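Local structure of esterase (uncultured bacterium FLS12, 4RGY) at residues 151-156 with 208-213; 197-202 with 230-235; 221-226 with 236-241. The protein hydrolyses carboxylic esters as a low-temperature-active alkaline esterase of probable alpha/beta-hydrolase fold. One frame throughout, in Å; residues are numbered along the deposited sequence.

Contact 1: 151-156 with 208-213; sequences GALDIT and LYQCCG
Leu153 and Gln210 meet where the loop 151-156 passes the strand 208-213: the methyl CD1 of Leu153 lies 3.7 Å from NE2 of Gln210, and the two side chains cross obliquely. The glutamine CG stands anti to the backbone N (chi1 174°) and the chain runs out extended, which carries the amide from the strand to the leucine. A long polar side chain suits this buried place because its flat amide can lie beside the leucine methyl while NE2 spends a hydrogen bond on the carbonyl O of Asn222; the side chain also touches Phe236 and Tyr238. The second link is through water: Gly151 N donates to a water at 2.9 Å, and the same water lies 2.8 Å from Cys211 O, bridging loop and strand. Strand 207-213 runs parallel to 145-149 in the central sheet of an alpha/beta-hydrolase fold, and the loop leaves the end of 145-149, near a probable Ser-His-Asp triad of Ser126, His245 and Asp216. Further out, Asn222 ND2 holds Gly151 O, and a backbone bond ties Ala152 to Ser126. Asp154 forms an Asx turn: its OD1 receives Thr156 N at 3.1 Å and Thr156 OG1 at 2.6 Å, both from one face of the carboxylate, while OD2 pairs with Arg224.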
ATOM      1  N   GLY A 151       8.731  21.487 -18.046  1.00 11.98           N
ATOM      2  CA  GLY A 151       8.644  22.211 -16.793  1.00 12.55           C
ATOM      3  C   GLY A 151       7.834  23.490 -16.859  1.00 11.87           C
ATOM      4  O   GLY A 151       7.758  24.144 -17.906  1.00 13.84           O
ATOM      5  N   ALA A 152       7.211  23.836 -15.738  1.00 12.20           N
ATOM      6  CA  ALA A 152       6.559  25.136 -15.585  1.00 13.35           C
ATOM      7  C   ALA A 152       7.637  26.123 -15.143  1.00 11.86           C
ATOM      8  O   ALA A 152       7.737  26.491 -13.973  1.00 13.25           O
ATOM      9  CB  ALA A 152       5.440  25.047 -14.547  1.00 13.73           C
ATOM     10  N   LEU A 153       8.476  26.519 -16.092  1.00 13.54           N
ATOM     11  CA  LEU A 153       9.730  27.186 -15.750  1.00 11.75           C
ATOM     12  C   LEU A 153       9.644  28.702 -15.588  1.00 13.79           C
ATOM     13  O   LEU A 153      10.618  29.323 -15.169  1.00 15.73           O
ATOM     14  CB  LEU A 153      10.834  26.818 -16.742  1.00 13.04           C
ATOM     15  CG  LEU A 153      11.104  25.314 -16.859  1.00 11.49           C
ATOM     16  CD1 LEU A 153      12.348  25.018 -17.692  1.00 14.31           C
ATOM     17  CD2 LEU A 153      11.222  24.699 -15.472  1.00 13.22           C
ATOM     18  N   ASP A 154       8.487  29.277 -15.904  1.00 15.24           N
ATOM     19  CA  ASP A 154       8.234  30.692 -15.659  1.00 15.50           C
ATOM     20  C   ASP A 154       7.025  30.827 -14.740  1.00 14.74           C
ATOM     21  O   ASP A 154       5.883  30.653 -15.178  1.00 18.23           O
ATOM     22  CB  ASP A 154       8.001  31.448 -16.975  1.00 17.22           C
ATOM     23  CG  ASP A 154       7.980  32.960 -16.786  1.00 19.33           C
ATOM     24  OD1 ASP A 154       7.977  33.428 -15.623  1.00 16.69           O
ATOM     25  OD2 ASP A 154       7.959  33.679 -17.805  1.00 20.75           O
ATOM     26  N   ILE A 155       7.274  31.133 -13.469  1.00 15.03           N
ATOM     27  CA  ILE A 155       6.185  31.242 -12.494  1.00 15.85           C
ATOM     28  C   ILE A 155       5.667  32.678 -12.303  1.00 19.03           C
ATOM     29  O   ILE A 155       4.837  32.935 -11.423  1.00 19.39           O
ATOM     30  CB  ILE A 155       6.525  30.581 -11.121  1.00 16.19           C
ATOM     31  CG1 ILE A 155       7.910  30.982 -10.581  1.00 14.55           C
ATOM     32  CG2 ILE A 155       6.478  29.066 -11.241  1.00 16.53           C
ATOM     33  CD1 ILE A 155       8.097  32.453 -10.237  1.00 17.06           C
ATOM     34  N   THR A 156       6.161  33.611 -13.112  1.00 18.17           N
ATOM     35  CA  THR A 156       5.718  35.000 -12.996  1.00 19.33           C
ATOM     36  C   THR A 156       4.342  35.181 -13.616  1.00 24.07           C
ATOM     37  O   THR A 156       3.866  34.314 -14.346  1.00 23.53           O
ATOM     38  CB  THR A 156       6.704  35.996 -13.640  1.00 18.04           C
ATOM     39  OG1 THR A 156       6.827  35.734 -15.043  1.00 19.35           O
ATOM     40  CG2 THR A 156       8.068  35.925 -12.975  1.00 17.86           C
ATOM     41  N   LEU A 208      22.838  20.133 -16.116  1.00 15.72           N
ATOM     42  CA  LEU A 208      21.472  20.659 -16.225  1.00 13.86           C
ATOM     43  C   LEU A 208      20.799  20.187 -17.494  1.00 14.18           C
ATOM     44  O   LEU A 208      21.398  20.212 -18.568  1.00 14.91           O
ATOM     45  CB  LEU A 208      21.485  22.194 -16.174  1.00 14.70           C
ATOM     46  CG  LEU A 208      21.988  22.764 -14.848  1.00 13.97           C
ATOM     47  CD1 LEU A 208      22.375  24.230 -14.990  1.00 16.51           C
ATOM     48  CD2 LEU A 208      20.963  22.600 -13.725  1.00 16.90           C
ATOM     49  N   TYR A 209      19.545  19.756 -17.371  1.00 14.05           N
ATOM     50  CA  TYR A 209      18.798  19.185 -18.479  1.00 13.55           C
ATOM     51  C   TYR A 209      17.435  19.841 -18.551  1.00 12.70           C
ATOM     52  O   TYR A 209      16.775  20.050 -17.525  1.00 13.12           O
ATOM     53  CB  TYR A 209      18.654  17.657 -18.299  1.00 12.47           C
ATOM     54  CG  TYR A 209      17.832  16.954 -19.360  1.00 13.21           C
ATOM     55  CD1 TYR A 209      16.445  16.980 -19.322  1.00 13.36           C
ATOM     56  CD2 TYR A 209      18.445  16.242 -20.393  1.00 16.35           C
ATOM     57  CE1 TYR A 209      15.687  16.346 -20.291  1.00 15.57           C
ATOM     58  CE2 TYR A 209      17.690  15.592 -21.363  1.00 17.02           C
ATOM     59  CZ  TYR A 209      16.313  15.653 -21.308  1.00 16.72           C
ATOM     60  OH  TYR A 209      15.549  15.024 -22.269  1.00 17.47           O
ATOM     61  N   GLN A 210      16.995  20.119 -19.766  1.00 13.71           N
ATOM     62  CA  GLN A 210      15.662  20.644 -20.005  1.00 11.50           C
ATOM     63  C   GLN A 210      15.078  20.022 -21.255  1.00 12.06           C
ATOM     64  O   GLN A 210      15.724  20.030 -22.304  1.00 13.27           O
ATOM     65  CB  GLN A 210      15.723  22.161 -20.200  1.00 13.07           C
ATOM     66  CG  GLN A 210      14.392  22.783 -20.595  1.00 12.63           C
ATOM     67  CD  GLN A 210      14.502  24.235 -21.053  1.00 14.52           C
ATOM     68  OE1 GLN A 210      15.598  24.770 -21.250  1.00 13.39           O
ATOM     69  NE2 GLN A 210      13.359  24.875 -21.222  1.00 13.45           N
ATOM     70  N   CYS A 211      13.856  19.495 -21.173  1.00 13.82           N
ATOM     71  CA  CYS A 211      13.155  19.087 -22.387  1.00 12.99           C
ATOM     72  C   CYS A 211      11.697  19.519 -22.364  1.00 12.07           C
ATOM     73  O   CYS A 211      11.144  19.813 -21.306  1.00 12.64           O
ATOM     74  CB  CYS A 211      13.274  17.573 -22.632  1.00 15.00           C
ATOM     75  SG  CYS A 211      12.200  16.530 -21.575  1.00 14.27           S
ATOM     76  N   CYS A 212      11.069  19.533 -23.531  1.00 13.65           N
ATOM     77  CA  CYS A 212       9.634  19.806 -23.615  1.00 13.75           C
ATOM     78  C   CYS A 212       9.059  19.307 -24.933  1.00 15.26           C
ATOM     79  O   CYS A 212       9.724  19.375 -25.975  1.00 15.12           O
ATOM     80  CB  CYS A 212       9.364  21.309 -23.467  1.00 13.01           C
ATOM     81  SG  CYS A 212       7.630  21.717 -23.199  1.00 15.27           S
ATOM     82  N   GLY A 213       7.829  18.795 -24.886  1.00 14.86           N
ATOM     83  CA  GLY A 213       7.104  18.452 -26.102  1.00 15.55           C
ATOM     84  C   GLY A 213       6.662  19.719 -26.820  1.00 17.21           C
ATOM     85  O   GLY A 213       6.222  20.676 -26.180  1.00 18.08           O
TER
HETATM   86  O   HOH W   1      11.444  21.558 -19.116  1.00 12.52           O

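Contact 2: 197-202 with 230-235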
ATOM      1  N   ARG A 197      22.325  34.006 -11.437  1.00 14.78           N
ATOM      2  CA  ARG A 197      23.287  33.736 -10.372  1.00 15.89           C
ATOM      3  C   ARG A 197      24.269  32.657 -10.804  1.00 16.29           C
ATOM      4  O   ARG A 197      25.483  32.801 -10.639  1.00 17.04           O
ATOM      5  CB  ARG A 197      22.595  33.252  -9.098  1.00 16.70           C
ATOM      6  CG  ARG A 197      21.490  34.135  -8.579  1.00 16.53           C
ATOM      7  CD  ARG A 197      20.928  33.479  -7.324  1.00 16.62           C
ATOM      8  NE  ARG A 197      19.825  34.231  -6.751  1.00 16.56           N
ATOM      9  CZ  ARG A 197      19.261  33.962  -5.575  1.00 16.96           C
ATOM     10  NH1 ARG A 197      19.687  32.937  -4.850  1.00 17.98           N
ATOM     11  NH2 ARG A 197      18.260  34.709  -5.145  1.00 17.82           N
ATOM     12  N   MET A 198      23.739  31.567 -11.351  1.00 15.87           N
ATOM     13  CA  MET A 198      24.572  30.436 -11.728  1.00 17.09           C
ATOM     14  C   MET A 198      25.587  30.784 -12.812  1.00 17.99           C
ATOM     15  O   MET A 198      26.708  30.283 -12.804  1.00 19.54           O
ATOM     16  CB  MET A 198      23.703  29.272 -12.193  1.00 21.02           C
ATOM     17  CG  MET A 198      24.483  27.992 -12.387  1.00 27.96           C
ATOM     18  SD  MET A 198      23.805  26.680 -11.377  1.00 39.88           S
ATOM     19  CE  MET A 198      23.697  27.596  -9.836  1.00 18.51           C
ATOM     20  N   ALA A 199      25.199  31.657 -13.731  1.00 17.02           N
ATOM     21  CA  ALA A 199      26.061  32.016 -14.851  1.00 20.12           C
ATOM     22  C   ALA A 199      27.326  32.736 -14.382  1.00 22.87           C
ATOM     23  O   ALA A 199      28.336  32.753 -15.089  1.00 24.74           O
ATOM     24  CB  ALA A 199      25.299  32.869 -15.826  1.00 20.64           C
ATOM     25  N   GLN A 200      27.263  33.328 -13.190  1.00 22.27           N
ATOM     26  CA  GLN A 200      28.385  34.092 -12.648  1.00 24.08           C
ATOM     27  C   GLN A 200      29.097  33.341 -11.529  1.00 27.52           C
ATOM     28  O   GLN A 200      30.095  33.821 -10.986  1.00 30.63           O
ATOM     29  CB  GLN A 200      27.917  35.455 -12.135  1.00 26.05           C
ATOM     30  CG  GLN A 200      27.266  36.315 -13.190  1.00 24.75           C
ATOM     31  CD  GLN A 200      27.290  37.798 -12.848  1.00 27.12           C
ATOM     32  OE1 GLN A 200      28.057  38.243 -11.989  1.00 30.56           O
ATOM     33  NE2 GLN A 200      26.449  38.569 -13.522  1.00 26.05           N
ATOM     34  N   SER A 201      28.585  32.164 -11.187  1.00 25.17           N
ATOM     35  CA  SER A 201      29.137  31.385 -10.086  1.00 29.33           C
ATOM     36  C   SER A 201      30.518  30.842 -10.422  1.00 30.41           C
ATOM     37  O   SER A 201      30.767  30.400 -11.541  1.00 30.91           O
ATOM     38  CB  SER A 201      28.195  30.229  -9.732  1.00 29.49           C
ATOM     39  OG  SER A 201      28.781  29.351  -8.780  1.00 34.65           O
ATOM     40  N   ASP A 202      31.417  30.872  -9.445  1.00 31.94           N
ATOM     41  CA  ASP A 202      32.704  30.210  -9.600  1.00 34.37           C
ATOM     42  C   ASP A 202      32.665  28.825  -8.951  1.00 37.98           C
ATOM     43  O   ASP A 202      33.528  27.981  -9.205  1.00 41.49           O
ATOM     44  CB  ASP A 202      33.832  31.071  -9.023  1.00 39.98           C
ATOM     45  CG  ASP A 202      33.536  31.562  -7.619  1.00 39.96           C
ATOM     46  OD1 ASP A 202      32.371  31.449  -7.177  1.00 43.51           O
ATOM     47  OD2 ASP A 202      34.467  32.072  -6.957  1.00 45.91           O
ATOM     48  N   ARG A 230      20.802  30.004 -22.481  1.00 12.12           N
ATOM     49  CA  ARG A 230      21.790  29.905 -23.555  1.00 13.76           C
ATOM     50  C   ARG A 230      22.502  31.222 -23.783  1.00 14.67           C
ATOM     51  O   ARG A 230      23.704  31.240 -24.048  1.00 15.94           O
ATOM     52  CB  ARG A 230      21.124  29.477 -24.847  1.00 16.82           C
ATOM     53  CG  ARG A 230      20.881  28.010 -24.894  1.00 20.12           C
ATOM     54  CD  ARG A 230      19.825  27.682 -25.909  1.00 23.59           C
ATOM     55  NE  ARG A 230      19.999  26.352 -26.484  1.00 24.88           N
ATOM     56  CZ  ARG A 230      20.084  25.198 -25.819  1.00 31.28           C
ATOM     57  NH1 ARG A 230      20.011  25.125 -24.485  1.00 30.35           N
ATOM     58  NH2 ARG A 230      20.256  24.086 -26.525  1.00 29.59           N
ATOM     59  N   GLY A 231      21.760  32.320 -23.690  1.00 12.72           N
ATOM     60  CA  GLY A 231      22.337  33.647 -23.831  1.00 13.45           C
ATOM     61  C   GLY A 231      23.260  33.981 -22.676  1.00 14.66           C
ATOM     62  O   GLY A 231      24.154  34.830 -22.800  1.00 14.81           O
ATOM     63  N   LEU A 232      23.036  33.329 -21.534  1.00 13.34           N
ATOM     64  CA  LEU A 232      23.888  33.532 -20.363  1.00 13.82           C
ATOM     65  C   LEU A 232      25.166  32.715 -20.397  1.00 15.08           C
ATOM     66  O   LEU A 232      26.103  33.011 -19.655  1.00 14.96           O
ATOM     67  CB  LEU A 232      23.137  33.191 -19.067  1.00 13.38           C
ATOM     68  CG  LEU A 232      21.950  34.056 -18.665  1.00 13.59           C
ATOM     69  CD1 LEU A 232      21.232  33.420 -17.482  1.00 16.23           C
ATOM     70  CD2 LEU A 232      22.422  35.449 -18.304  1.00 15.81           C
ATOM     71  N   GLY A 233      25.207  31.679 -21.237  1.00 13.04           N
ATOM     72  CA  GLY A 233      26.344  30.774 -21.250  1.00 14.89           C
ATOM     73  C   GLY A 233      26.237  29.603 -20.290  1.00 18.71           C
ATOM     74  O   GLY A 233      27.214  28.884 -20.080  1.00 19.82           O
ATOM     75  N   LEU A 234      25.048  29.405 -19.726  1.00 15.83           N
ATOM     76  CA  LEU A 234      24.813  28.327 -18.768  1.00 19.10           C
ATOM     77  C   LEU A 234      24.542  27.021 -19.513  1.00 20.23           C
ATOM     78  O   LEU A 234      23.556  26.926 -20.246  1.00 26.70           O
ATOM     79  CB  LEU A 234      23.633  28.718 -17.867  1.00 21.95           C
ATOM     80  CG  LEU A 234      23.261  27.871 -16.657  1.00 24.69           C
ATOM     81  CD1 LEU A 234      24.467  27.700 -15.774  1.00 24.61           C
ATOM     82  CD2 LEU A 234      22.130  28.539 -15.900  1.00 21.14           C
ATOM     83  N   ASP A 235      25.411  26.022 -19.319  1.00 20.13           N
ATOM     84  CA  ASP A 235      25.398  24.760 -20.076  1.00 21.22           C
ATOM     85  C   ASP A 235      24.227  23.829 -19.739  1.00 19.61           C
ATOM     86  O   ASP A 235      24.216  23.184 -18.683  1.00 25.01           O
ATOM     87  CB  ASP A 235      26.735  24.016 -19.886  1.00 23.07           C
ATOM     88  CG  ASP A 235      26.915  22.827 -20.851  1.00 28.13           C
ATOM     89  OD1 ASP A 235      26.050  22.586 -21.722  1.00 29.58           O
ATOM     90  OD2 ASP A 235      27.950  22.133 -20.739  1.00 31.97           O
TER
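Met198 and Leu234 form the tightest meeting between the end of helix 191-200 and the turn that closes helix 219-232. Followed outward, the methionine first offers CB, which lies 4.0 Å from CD1 of Leu234 and 4.1 Å from its CD2, so it touches both branches of the leucine. CG comes next and presses on CD1 at 3.4 Å, closer than ordinary van der Waals contact between carbons. Beyond CG the chain bends at chi2 (123°) and again at chi3, and it leads SD and CE away from Leu234; the side chain as a whole lies against Pro140, Val205 and Pro206. A flexible, unbranched methionine suits this place, since it can touch the leucine with its base and still turn toward a second apolar surface. The two side chains cross at about a right angle. Leu234 has CG anti to its backbone N (chi1 -172°), which directs its forked end at the helix, where it also touches Ala195.

Alongside, Ala199 CB meets Leu232 CB at 3.9 Å and lies equally near the carbonyl O of Leu232. The small methyl group lets the two backbones come close: the CA atoms of Ala199 and Leu234 are 5.5 Å apart. Leu232 also touches Ala195 and Glu196, so the contact continues back along helix 191-200. Between the two leucines Gly233 turns the chain with a positive phi of 89°, where a CB would jam against the preceding carbonyl O. This is a Schellman motif, a C-terminal helix cap with glycine at C', that here closes helix 219-232 and leads the chain into strand 236-241, while the flanking leucines pack on the neighbouring helix of an alpha/beta fold.

Contact 3: 221-226 with 236-241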
ATOM      1  N   ASP A 221       6.968  28.932 -22.735  1.00 17.14           N
ATOM      2  CA  ASP A 221       7.721  29.234 -21.517  1.00 17.13           C
ATOM      3  C   ASP A 221       9.060  28.513 -21.534  1.00 15.91           C
ATOM      4  O   ASP A 221      10.080  29.062 -21.105  1.00 16.22           O
ATOM      5  CB  ASP A 221       6.953  28.804 -20.262  1.00 18.54           C
ATOM      6  CG  ASP A 221       5.795  29.719 -19.922  1.00 22.80           C
ATOM      7  OD1 ASP A 221       5.693  30.815 -20.503  1.00 24.18           O
ATOM      8  OD2 ASP A 221       4.985  29.338 -19.046  1.00 24.62           O
ATOM      9  N   ASN A 222       9.061  27.264 -21.995  1.00 14.12           N
ATOM     10  CA  ASN A 222      10.301  26.522 -22.089  1.00 13.55           C
ATOM     11  C   ASN A 222      11.289  27.108 -23.088  1.00 14.94           C
ATOM     12  O   ASN A 222      12.484  27.185 -22.805  1.00 14.40           O
ATOM     13  CB  ASN A 222      10.031  25.043 -22.378  1.00 13.58           C
ATOM     14  CG  ASN A 222       9.795  24.253 -21.108  1.00 15.16           C
ATOM     15  OD1 ASN A 222      10.743  23.748 -20.507  1.00 14.90           O
ATOM     16  ND2 ASN A 222       8.542  24.178 -20.669  1.00 13.78           N
ATOM     17  N   VAL A 223      10.792  27.535 -24.241  1.00 15.56           N
ATOM     18  CA  VAL A 223      11.658  28.163 -25.229  1.00 16.70           C
ATOM     19  C   VAL A 223      12.253  29.459 -24.664  1.00 16.93           C
ATOM     20  O   VAL A 223      13.446  29.736 -24.833  1.00 14.50           O
ATOM     21  CB  VAL A 223      10.907  28.428 -26.551  1.00 17.50           C
ATOM     22  CG1 VAL A 223      11.730  29.334 -27.471  1.00 21.16           C
ATOM     23  CG2 VAL A 223      10.580  27.103 -27.236  1.00 19.52           C
ATOM     24  N   ARG A 224      11.440  30.224 -23.949  1.00 14.73           N
ATOM     25  CA  ARG A 224      11.945  31.459 -23.348  1.00 16.55           C
ATOM     26  C   ARG A 224      13.018  31.186 -22.288  1.00 15.32           C
ATOM     27  O   ARG A 224      14.038  31.888 -22.234  1.00 15.81           O
ATOM     28  CB  ARG A 224      10.796  32.314 -22.811  1.00 17.53           C
ATOM     29  CG  ARG A 224      10.017  32.995 -23.942  1.00 24.27           C
ATOM     30  CD  ARG A 224       8.993  34.013 -23.442  1.00 27.76           C
ATOM     31  NE  ARG A 224       8.038  33.406 -22.527  1.00 29.99           N
ATOM     32  CZ  ARG A 224       8.119  33.524 -21.210  1.00 28.67           C
ATOM     33  NH1 ARG A 224       9.104  34.238 -20.684  1.00 31.48           N
ATOM     34  NH2 ARG A 224       7.231  32.930 -20.427  1.00 23.78           N
ATOM     35  N   PHE A 225      12.827  30.145 -21.480  1.00 13.26           N
ATOM     36  CA  PHE A 225      13.843  29.806 -20.484  1.00 14.38           C
ATOM     37  C   PHE A 225      15.123  29.307 -21.165  1.00 13.73           C
ATOM     38  O   PHE A 225      16.227  29.698 -20.779  1.00 12.04           O
ATOM     39  CB  PHE A 225      13.319  28.776 -19.467  1.00 13.96           C
ATOM     40  CG  PHE A 225      14.330  28.404 -18.415  1.00 12.88           C
ATOM     41  CD1 PHE A 225      14.550  29.224 -17.314  1.00 14.22           C
ATOM     42  CD2 PHE A 225      15.070  27.237 -18.529  1.00 13.71           C
ATOM     43  CE1 PHE A 225      15.492  28.884 -16.353  1.00 13.61           C
ATOM     44  CE2 PHE A 225      16.009  26.893 -17.563  1.00 14.64           C
ATOM     45  CZ  PHE A 225      16.212  27.716 -16.476  1.00 12.89           C
ATOM     46  N   ARG A 226      14.972  28.438 -22.160  1.00 13.18           N
ATOM     47  CA  ARG A 226      16.109  27.938 -22.926  1.00 13.40           C
ATOM     48  C   ARG A 226      16.927  29.084 -23.508  1.00 14.38           C
ATOM     49  O   ARG A 226      18.155  29.120 -23.349  1.00 13.53           O
ATOM     50  CB  ARG A 226      15.625  27.044 -24.061  1.00 14.79           C
ATOM     51  CG  ARG A 226      16.764  26.454 -24.892  1.00 15.94           C
ATOM     52  CD  ARG A 226      16.290  26.017 -26.269  1.00 18.25           C
ATOM     53  NE  ARG A 226      15.930  27.167 -27.092  1.00 16.61           N
ATOM     54  CZ  ARG A 226      15.369  27.072 -28.291  1.00 20.42           C
ATOM     55  NH1 ARG A 226      15.081  25.875 -28.787  1.00 24.04           N
ATOM     56  NH2 ARG A 226      15.077  28.166 -28.981  1.00 20.65           N
ATOM     57  N   PHE A 236      23.261  23.761 -20.650  1.00 19.10           N
ATOM     58  CA  PHE A 236      22.118  22.855 -20.550  1.00 19.40           C
ATOM     59  C   PHE A 236      22.113  21.882 -21.715  1.00 20.96           C
ATOM     60  O   PHE A 236      22.443  22.243 -22.857  1.00 21.96           O
ATOM     61  CB  PHE A 236      20.799  23.631 -20.639  1.00 19.17           C
ATOM     62  CG  PHE A 236      20.225  24.061 -19.316  1.00 17.51           C
ATOM     63  CD1 PHE A 236      20.719  25.182 -18.664  1.00 19.35           C
ATOM     64  CD2 PHE A 236      19.139  23.386 -18.762  1.00 15.39           C
ATOM     65  CE1 PHE A 236      20.178  25.600 -17.467  1.00 16.53           C
ATOM     66  CE2 PHE A 236      18.589  23.798 -17.553  1.00 17.48           C
ATOM     67  CZ  PHE A 236      19.109  24.915 -16.910  1.00 18.97           C
ATOM     68  N   MET A 237      21.730  20.644 -21.439  1.00 18.08           N
ATOM     69  CA  MET A 237      21.284  19.766 -22.499  1.00 18.43           C
ATOM     70  C   MET A 237      19.822  20.108 -22.709  1.00 17.86           C
ATOM     71  O   MET A 237      19.017  19.977 -21.778  1.00 16.68           O
ATOM     72  CB  MET A 237      21.447  18.295 -22.106  1.00 18.08           C
ATOM     73  CG  MET A 237      20.726  17.328 -23.025  1.00 19.53           C
ATOM     74  SD  MET A 237      21.375  17.325 -24.704  1.00 29.38           S
ATOM     75  CE  MET A 237      23.092  16.928 -24.397  1.00 31.29           C
ATOM     76  N   TYR A 238      19.484  20.593 -23.899  1.00 18.49           N
ATOM     77  CA  TYR A 238      18.102  20.916 -24.243  1.00 14.55           C
ATOM     78  C   TYR A 238      17.602  19.970 -25.323  1.00 18.13           C
ATOM     79  O   TYR A 238      18.277  19.771 -26.336  1.00 17.32           O
ATOM     80  CB  TYR A 238      17.952  22.369 -24.743  1.00 15.16           C
ATOM     81  CG  TYR A 238      16.536  22.665 -25.198  1.00 14.42           C
ATOM     82  CD1 TYR A 238      15.561  23.041 -24.279  1.00 14.34           C
ATOM     83  CD2 TYR A 238      16.159  22.524 -26.536  1.00 15.45           C
ATOM     84  CE1 TYR A 238      14.259  23.289 -24.678  1.00 14.96           C
ATOM     85  CE2 TYR A 238      14.844  22.765 -26.944  1.00 13.36           C
ATOM     86  CZ  TYR A 238      13.905  23.145 -26.005  1.00 14.37           C
ATOM     87  OH  TYR A 238      12.596  23.400 -26.370  1.00 17.39           O
ATOM     88  N   GLU A 239      16.414  19.402 -25.128  1.00 15.41           N
ATOM     89  CA  GLU A 239      15.821  18.514 -26.119  1.00 14.53           C
ATOM     90  C   GLU A 239      14.360  18.855 -26.312  1.00 16.29           C
ATOM     91  O   GLU A 239      13.668  19.197 -25.355  1.00 15.25           O
ATOM     92  CB  GLU A 239      15.944  17.051 -25.673  1.00 17.17           C
ATOM     93  CG  GLU A 239      17.362  16.580 -25.430  1.00 18.30           C
ATOM     94  CD  GLU A 239      17.480  15.067 -25.306  1.00 19.52           C
ATOM     95  OE1 GLU A 239      16.598  14.417 -24.704  1.00 20.51           O
ATOM     96  OE2 GLU A 239      18.478  14.527 -25.819  1.00 26.92           O
ATOM     97  N   GLU A 240      13.884  18.746 -27.543  1.00 16.39           N
ATOM     98  CA  GLU A 240      12.472  18.926 -27.821  1.00 16.18           C
ATOM     99  C   GLU A 240      12.099  17.973 -28.943  1.00 19.66           C
ATOM    100  O   GLU A 240      12.961  17.559 -29.722  1.00 19.82           O
ATOM    101  CB  GLU A 240      12.164  20.374 -28.212  1.00 16.33           C
ATOM    102  CG  GLU A 240      12.758  20.786 -29.551  1.00 16.18           C
ATOM    103  CD  GLU A 240      12.375  22.202 -29.950  1.00 20.79           C
ATOM    104  OE1 GLU A 240      12.172  23.054 -29.063  1.00 19.81           O
ATOM    105  OE2 GLU A 240      12.274  22.461 -31.169  1.00 23.06           O
ATOM    106  N   SER A 241      10.819  17.626 -29.014  1.00 17.92           N
ATOM    107  CA  SER A 241      10.304  16.686 -30.007  1.00 20.58           C
ATOM    108  C   SER A 241       8.787  16.719 -29.879  1.00 22.59           C
ATOM    109  O   SER A 241       8.272  17.305 -28.932  1.00 20.18           O
ATOM    110  CB  SER A 241      10.858  15.276 -29.762  1.00 19.57           C
ATOM    111  OG  SER A 241      10.514  14.793 -28.474  1.00 20.94           O
TER
HETATM  112  O   HOH W   2      13.340  25.173 -31.366  1.00 30.19           O
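Helix 221-226 lies over strand 236-241 with the axes of the short segments 10.7 Å apart and their directions at 152°, nearly antiparallel. The CA atoms come nearest at Arg226 and Tyr238, 7.4 Å apart, and these two side chains carry the contact. In Arg226, CG anti to the backbone N (chi1 -179°) and a near-extended chi2 lay CD over one face of the tyrosine ring, 3.4 Å from the centroid and almost on the ring normal, a CH-pi contact. The bend at chi3 then turns the guanidinium off toward the ring's rim, where it is off-centre in a looser cation-pi relation and stands steeply to the ring, its plane turned 76° from it, with NH1 beside Tyr238 CE2. Arginine suits the place by pairing a greasy stem with a charged end.

Tyr238 OH gives a 2.7 Å hydrogen bond to the anti lone pair of Glu240 OE1, an oxygen that also accepts from the hydroxyl of Tyr219. A water bridges Arg226 NH1 to Glu240 OE2, while NH1 stays 4.1 Å from OE1, beyond a salt bridge. A leucine in place of Tyr238 would probably leave Arg226 CD without its aromatic platform and Glu240 OE1 with one donor fewer. Deeper in, Phe225 turns an edge to the face of Phe236 in an offset T-shaped pair, the planes nearly perpendicular; both flat apolar rings suit a buried position, and Phe192 meets Phe225 as a further edge-to-face partner. Helix and strand belong to the beta-alpha-beta crossover 207-213, 219-232, 236-241, whose last strand is the sheet's outermost on this side in the chain.

The three contacts gather around one beta-alpha-beta unit, strand 207-213, helix 219-232 and strand 236-241. Contacts 1 and 3 have centres about 7 Å apart and reach neighbouring strands of the same sheet; they come in series along the chain, and Asp154 to Arg224 and Tyr209 to Glu239 join them. Contact 2 lies farther out, its centre about 16 Å from contact 1 and about 15 Å from contact 3, and its segments alternate with those of both. It shares helix 219-232 with contact 3. The helix thus packs on the edge strand through 221-226 and on helix 191-200 at its C-terminal end, while contact 1 lies toward the probable catalytic residues.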